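Long-range contacts in putative metal-dependent phosphoesterase (Bifidobacterium adolescentis, PDB 3O0F), which hydrolyses phosphate esters with the help of bound iron and zinc ions, beside a pocket that holds adenosine monophosphate: residues 16-21 and 259-264; 22-27 and 47-52. All coordinates share one frame; numbering follows the deposited sequence.

Contact 1 (16-21 and 259-264); sequences DIHCHT and GSDWHG. With FE (Fe (III) ion), chain E; ZN (zinc ion), chain C; EDO (1,2-ethanediol), chain G.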
loop_
_atom_site.group_PDB
_atom_site.type_symbol
_atom_site.label_atom_id
_atom_site.label_comp_id
_atom_site.label_asym_id
_atom_site.label_seq_id
_atom_site.Cartn_x
_atom_site.Cartn_y
_atom_site.Cartn_z
ATOM N N ASP A 16 9.752 -3.203 -8.893
ATOM C CA ASP A 16 8.516 -2.509 -8.552
ATOM C C ASP A 16 8.133 -2.937 -7.124
ATOM O O ASP A 16 7.698 -4.078 -6.915
ATOM C CB ASP A 16 7.403 -2.869 -9.540
ATOM C CG ASP A 16 6.123 -2.073 -9.302
ATOM O OD1 ASP A 16 6.012 -1.406 -8.275
ATOM O OD2 ASP A 16 5.235 -2.068 -10.169
ATOM N N ILE A 17 8.308 -2.054 -6.138
ATOM C CA ILE A 17 8.134 -2.501 -4.742
ATOM C C ILE A 17 6.796 -2.102 -4.108
ATOM O O ILE A 17 6.636 -2.148 -2.897
ATOM C CB ILE A 17 9.341 -2.114 -3.837
ATOM C CG1 ILE A 17 9.389 -0.625 -3.551
ATOM C CG2 ILE A 17 10.640 -2.601 -4.449
ATOM C CD1 ILE A 17 10.517 -0.258 -2.636
ATOM N N HIS A 18 5.841 -1.696 -4.943
ATOM C CA HIS A 18 4.539 -1.234 -4.474
ATOM C C HIS A 18 3.396 -1.885 -5.283
ATOM O O HIS A 18 2.867 -1.269 -6.209
ATOM C CB HIS A 18 4.498 0.272 -4.624
ATOM C CG HIS A 18 3.433 0.939 -3.824
ATOM N ND1 HIS A 18 3.487 2.286 -3.496
ATOM C CD2 HIS A 18 2.266 0.465 -3.318
ATOM C CE1 HIS A 18 2.409 2.593 -2.792
ATOM N NE2 HIS A 18 1.658 1.509 -2.674
ATOM N N CYS A 19 3.035 -3.117 -4.935
ATOM C CA CYS A 19 2.065 -3.912 -5.714
ATOM C C CYS A 19 1.066 -4.570 -4.756
ATOM O O CYS A 19 1.470 -5.114 -3.722
ATOM C CB CYS A 19 2.758 -4.983 -6.545
ATOM S SG CYS A 19 4.089 -4.370 -7.585
ATOM N N HIS A 20 -0.229 -4.458 -5.089
ATOM C CA HIS A 20 -1.336 -5.005 -4.309
ATOM C C HIS A 20 -1.986 -6.214 -5.001
ATOM O O HIS A 20 -1.998 -6.293 -6.228
ATOM C CB HIS A 20 -2.379 -3.912 -4.098
ATOM C CG HIS A 20 -1.871 -2.757 -3.307
ATOM N ND1 HIS A 20 -2.078 -2.633 -1.964
ATOM C CD2 HIS A 20 -1.140 -1.676 -3.674
ATOM C CE1 HIS A 20 -1.493 -1.535 -1.525
ATOM N NE2 HIS A 20 -0.906 -0.945 -2.538
ATOM N N THR A 21 -2.572 -7.110 -4.198
ATOM C CA THR A 21 -3.149 -8.342 -4.665
ATOM C C THR A 21 -4.536 -8.510 -4.084
ATOM O O THR A 21 -5.012 -7.667 -3.340
ATOM C CB THR A 21 -2.263 -9.573 -4.253
ATOM O OG1 THR A 21 -2.445 -9.880 -2.857
ATOM C CG2 THR A 21 -0.753 -9.313 -4.609
ATOM N N GLY A 259 7.475 2.852 -7.285
ATOM C CA GLY A 259 6.638 1.696 -7.487
ATOM C C GLY A 259 5.390 2.097 -8.249
ATOM O O GLY A 259 5.105 3.276 -8.379
ATOM N N SER A 260 4.649 1.110 -8.739
ATOM C CA SER A 260 3.503 1.359 -9.611
ATOM C C SER A 260 2.214 1.604 -8.856
ATOM O O SER A 260 1.343 2.278 -9.377
ATOM C CB SER A 260 3.278 0.189 -10.535
ATOM O OG SER A 260 3.020 -0.994 -9.792
ATOM N N ASP A 261 2.094 1.080 -7.634
ATOM C CA ASP A 261 0.810 0.983 -6.965
ATOM C C ASP A 261 -0.167 0.161 -7.823
ATOM O O ASP A 261 -1.340 0.460 -7.889
ATOM C CB ASP A 261 0.225 2.367 -6.718
ATOM C CG ASP A 261 -0.283 2.530 -5.335
ATOM O OD1 ASP A 261 -0.658 1.506 -4.735
ATOM O OD2 ASP A 261 -0.258 3.665 -4.844
ATOM N N TRP A 262 0.347 -0.878 -8.478
ATOM C CA TRP A 262 -0.477 -1.773 -9.230
ATOM C C TRP A 262 -1.516 -2.436 -8.353
ATOM O O TRP A 262 -1.222 -2.913 -7.246
ATOM C CB TRP A 262 0.416 -2.833 -9.847
ATOM C CG TRP A 262 -0.186 -3.872 -10.716
ATOM C CD1 TRP A 262 -0.517 -3.748 -12.017
ATOM C CD2 TRP A 262 -0.359 -5.253 -10.379
ATOM N NE1 TRP A 262 -0.934 -4.965 -12.519
ATOM C CE2 TRP A 262 -0.789 -5.913 -11.540
ATOM C CE3 TRP A 262 -0.173 -6.001 -9.201
ATOM C CZ2 TRP A 262 -1.096 -7.257 -11.548
ATOM C CZ3 TRP A 262 -0.448 -7.355 -9.217
ATOM C CH2 TRP A 262 -0.909 -7.968 -10.393
ATOM N N HIS A 263 -2.730 -2.472 -8.881
ATOM C CA HIS A 263 -3.830 -3.196 -8.282
ATOM C C HIS A 263 -4.482 -4.073 -9.352
ATOM O O HIS A 263 -5.671 -4.392 -9.266
ATOM C CB HIS A 263 -4.873 -2.201 -7.756
ATOM C CG HIS A 263 -4.459 -1.428 -6.541
ATOM N ND1 HIS A 263 -3.431 -0.513 -6.525
ATOM C CD2 HIS A 263 -4.999 -1.396 -5.302
ATOM C CE1 HIS A 263 -3.342 0.034 -5.330
ATOM N NE2 HIS A 263 -4.286 -0.485 -4.571
ATOM N N GLY A 264 -3.729 -4.430 -10.383
ATOM C CA GLY A 264 -4.278 -5.214 -11.474
ATOM C C GLY A 264 -5.325 -4.420 -12.232
ATOM O O GLY A 264 -5.118 -3.248 -12.576
HETATM FE FE FE E . -0.533 1.320 -2.462
HETATM ZN ZN ZN C . -4.581 -0.408 -2.512
HETATM C C1 EDO G . 0.242 -5.074 -15.892
HETATM O O1 EDO G . -0.170 -3.757 -15.394
HETATM C C2 EDO G . -0.916 -6.003 -16.256
HETATM O O2 EDO G . -1.563 -6.578 -15.088
HETATM O O HOH W 1 -0.516 3.400 -2.362
#
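His-20 lies alongside His-263, their rings in an offset stack with planes 18° apart. Traced outward, His-20 CB sits over the face of the His-263 ring, 3.9 Å from its centroid; CG passes NE2 of that ring and CD2 comes 3.2 Å from His-263 CE1. ND1 and CE1 lie under the zinc, which stands over the centre of the His-20 ring; CD2 and CE1 flank NE2, which binds an iron ion at 2.3 Å. His-263 NE2 binds zinc, and its ND1 donates to Asp-261 O, which lies in the ring plane although the N-H comes from above the carbonyl plane; both bonds fix the ring's rotation. The iron also takes His-18 NE2, Asp-261 OD1, Glu-75 and a water. Second-shell Glu-231 holds His-18 ND1 and His-234 holds Asp-261 OD2. A CB at Gly-259 would clash with His-18 CB. Asp-16, with CG anti to N (chi1 -175°), accepts at OD1 from Ser-260 N (2.9 Å) and at OD2 from Ser-260 OG (very short, 2.5 Å) and Gly-272 N. An alanine here takes both acceptors away, and the turn at Ser-260 leading into Asp-261 would probably be freer to shift. Cys-19 and Trp-262 form a single parallel beta bridge: His-20 N donates to Trp-262 O at 2.8 Å, Trp-262 N weakly to His-18 O. Strand 15-19 pairs with strand 44-47, and Leu-33 of helix 30-39 packs against Cys-19 and Trp-262.

Contact 2 (22-27 and 47-52); sequences VFSDGT and IADHDT. With ZN (zinc ion), chain C; AMP (adenosine monophosphate), chain B.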
loop_
_atom_site.group_PDB
_atom_site.type_symbol
_atom_site.label_atom_id
_atom_site.label_comp_id
_atom_site.label_asym_id
_atom_site.label_seq_id
_atom_site.Cartn_x
_atom_site.Cartn_y
_atom_site.Cartn_z
ATOM N N VAL A 22 -5.152 -9.628 -4.383
ATOM C CA VAL A 22 -6.413 -10.032 -3.743
ATOM C C VAL A 22 -6.396 -10.126 -2.212
ATOM O O VAL A 22 -7.452 -10.080 -1.604
ATOM C CB VAL A 22 -6.912 -11.444 -4.295
ATOM C CG1 VAL A 22 -7.376 -11.320 -5.753
ATOM C CG2 VAL A 22 -5.864 -12.522 -4.119
ATOM N N PHE A 23 -5.225 -10.247 -1.583
ATOM C CA PHE A 23 -5.158 -10.183 -0.105
ATOM C C PHE A 23 -5.447 -8.780 0.442
ATOM O O PHE A 23 -5.655 -8.606 1.657
ATOM C CB PHE A 23 -3.870 -10.761 0.431
ATOM C CG PHE A 23 -3.776 -12.226 0.251
ATOM C CD1 PHE A 23 -4.346 -13.094 1.179
ATOM C CD2 PHE A 23 -3.142 -12.760 -0.866
ATOM C CE1 PHE A 23 -4.316 -14.468 0.962
ATOM C CE2 PHE A 23 -3.091 -14.122 -1.067
ATOM C CZ PHE A 23 -3.680 -14.970 -0.136
ATOM N N SER A 24 -5.522 -7.784 -0.438
ATOM C CA SER A 24 -6.206 -6.522 -0.084
ATOM C C SER A 24 -7.120 -6.051 -1.218
ATOM O O SER A 24 -8.198 -6.628 -1.413
ATOM C CB SER A 24 -5.225 -5.426 0.400
ATOM O OG SER A 24 -4.197 -5.126 -0.518
ATOM N N ASP A 25 -6.699 -5.024 -1.967
ATOM C CA ASP A 25 -7.545 -4.426 -2.978
ATOM C C ASP A 25 -7.105 -4.601 -4.441
ATOM O O ASP A 25 -7.641 -3.935 -5.326
ATOM C CB ASP A 25 -7.833 -2.957 -2.650
ATOM C CG ASP A 25 -6.590 -2.083 -2.543
ATOM O OD1 ASP A 25 -5.424 -2.588 -2.549
ATOM O OD2 ASP A 25 -6.788 -0.822 -2.452
ATOM N N GLY A 26 -6.107 -5.461 -4.683
ATOM C CA GLY A 26 -5.694 -5.798 -6.027
ATOM C C GLY A 26 -6.658 -6.873 -6.544
ATOM O O GLY A 26 -7.476 -7.375 -5.800
ATOM N N THR A 27 -6.592 -7.167 -7.836
ATOM C CA THR A 27 -7.504 -8.121 -8.473
ATOM C C THR A 27 -6.828 -9.472 -8.771
ATOM O O THR A 27 -7.501 -10.453 -9.157
ATOM C CB THR A 27 -8.153 -7.540 -9.758
ATOM O OG1 THR A 27 -7.167 -7.332 -10.771
ATOM C CG2 THR A 27 -8.883 -6.239 -9.465
ATOM N N ILE A 47 5.492 -7.559 -2.800
ATOM C CA ILE A 47 4.101 -7.541 -2.392
ATOM C C ILE A 47 3.950 -6.494 -1.237
ATOM O O ILE A 47 4.810 -6.391 -0.381
ATOM C CB ILE A 47 3.650 -8.910 -2.000
ATOM C CG1 ILE A 47 2.124 -8.918 -1.766
ATOM C CG2 ILE A 47 4.499 -9.457 -0.814
ATOM C CD1 ILE A 47 1.474 -10.403 -1.759
ATOM N N ALA A 48 2.887 -5.706 -1.265
ATOM C CA ALA A 48 2.713 -4.601 -0.286
ATOM C C ALA A 48 1.255 -4.395 0.025
ATOM O O ALA A 48 0.768 -3.263 0.031
ATOM C CB ALA A 48 3.324 -3.288 -0.824
ATOM N N ASP A 49 0.528 -5.480 0.263
ATOM C CA ASP A 49 -0.880 -5.328 0.592
ATOM C C ASP A 49 -1.157 -4.499 1.864
ATOM O O ASP A 49 -0.318 -4.417 2.761
ATOM C CB ASP A 49 -1.549 -6.703 0.721
ATOM C CG ASP A 49 -1.711 -7.391 -0.626
ATOM O OD1 ASP A 49 -2.362 -6.773 -1.506
ATOM O OD2 ASP A 49 -1.190 -8.517 -0.787
ATOM N N HIS A 50 -2.354 -3.914 1.923
ATOM C CA HIS A 50 -2.783 -3.045 3.026
ATOM C C HIS A 50 -2.918 -3.841 4.327
ATOM O O HIS A 50 -3.623 -4.837 4.356
ATOM C CB HIS A 50 -4.145 -2.438 2.701
ATOM C CG HIS A 50 -4.124 -1.531 1.528
ATOM N ND1 HIS A 50 -3.707 -0.221 1.622
ATOM C CD2 HIS A 50 -4.460 -1.733 0.230
ATOM C CE1 HIS A 50 -3.769 0.338 0.430
ATOM N NE2 HIS A 50 -4.246 -0.547 -0.420
ATOM N N ASP A 51 -2.201 -3.411 5.367
ATOM C CA ASP A 51 -2.397 -3.867 6.770
ATOM C C ASP A 51 -2.385 -5.402 6.989
ATOM O O ASP A 51 -3.186 -5.937 7.746
ATOM C CB ASP A 51 -3.681 -3.231 7.303
ATOM C CG ASP A 51 -3.689 -1.729 7.117
ATOM O OD1 ASP A 51 -2.747 -1.087 7.629
ATOM O OD2 ASP A 51 -4.608 -1.179 6.455
ATOM N N THR A 52 -1.497 -6.093 6.273
ATOM C CA THR A 52 -1.459 -7.550 6.287
ATOM C C THR A 52 -0.142 -8.117 5.747
ATOM O O THR A 52 0.557 -7.479 4.935
ATOM C CB THR A 52 -2.624 -8.149 5.438
ATOM O OG1 THR A 52 -2.744 -9.562 5.686
ATOM C CG2 THR A 52 -2.407 -7.882 3.909
HETATM ZN ZN ZN C . -4.581 -0.408 -2.512
HETATM P P AMP B . -9.930 3.002 2.340
HETATM O O1P AMP B . -8.573 2.824 2.916
HETATM O O2P AMP B . -10.790 1.818 2.701
HETATM O O3P AMP B . -10.579 4.357 2.628
HETATM O "O5'" AMP B . -9.756 2.928 0.746
HETATM C "C5'" AMP B . -9.064 3.946 0.065
HETATM C "C4'" AMP B . -8.073 3.270 -0.832
HETATM O "O4'" AMP B . -8.688 2.729 -2.033
HETATM C "C3'" AMP B . -6.989 4.248 -1.272
HETATM O "O3'" AMP B . -5.785 3.930 -0.587
HETATM C "C2'" AMP B . -6.886 3.846 -2.734
HETATM O "O2'" AMP B . -5.954 4.405 -3.660
HETATM C "C1'" AMP B . -7.608 2.522 -2.941
HETATM N N9 AMP B . -8.030 2.304 -4.337
HETATM C C8 AMP B . -7.968 1.130 -4.971
HETATM N N7 AMP B . -8.436 1.254 -6.231
HETATM C C5 AMP B . -8.807 2.531 -6.413
HETATM C C6 AMP B . -9.377 3.330 -7.511
HETATM N N6 AMP B . -9.656 2.773 -8.734
HETATM N N1 AMP B . -9.627 4.629 -7.252
HETATM C C2 AMP B . -9.376 5.218 -6.069
HETATM N N3 AMP B . -8.851 4.551 -5.033
HETATM C C4 AMP B . -8.543 3.230 -5.149
#
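The zinc site of the PHP domain takes two of its ligands from this contact, Asp-25 and His-50. Asp-25 chelates the ion with both carboxylate oxygens, OD1 at 2.3 Å and OD2 at 2.2 Å from zinc, and His-50 NE2 binds it at 2.1 Å. The two side chains cross at about a right angle, carboxylate and ring planes 78° apart, with Asp-25 OD1 at the ring edge, in plane, 3.1 Å from His-50 CD2. A carboxylate has two oxygens to bite the ion, and an imidazole offers one nitrogen. Both loops follow parallel strands, 15-19 and 44-47, joined through helix 30-39 in a beta-alpha-beta crossover, so both ligands stand at the strands' C-terminal ends. Behind the metal, Ser-24 is the small polar link between the loops. Its hydroxyl, set between the backbone N and the carbonyl carbon (chi1 56°), donates to Asp-49 OD1 at 2.7 Å, meeting it on the anti side, somewhat out of the carboxylate plane, and weakly accepts from His-50 N, tethering the backbone of a zinc ligand. Phe-23 CB touches Asp-49 OD2, while its ring leads away to Glu-58 of helix 56-66. On the pocket side, Asp-25 OD2 comes 3.4 Å from AMP C8.

How the contacts relate
Along the chain the order is 16-21, 22-27, 47-52 and 259-264, so contact 1 brackets contact 2. Their centres are about 9 Å apart, and Thr-21 ties them directly: its N probably donates to Asp-49 OD1 and its O probably accepts from Gly-26 N. Contact 2 joins the loops after neighbouring strands 15-19 and 44-47; contact 1 joins the first strand to the loop after 255-258, the outermost strand at the sheet's far end, consistent with closure of the barrel-like PHP fold. They supply all three zinc-binding residues and three of the four protein ligands of one iron ion, Glu-75 being the fourth, so the metal cluster draws together the first and last strands of the sheet.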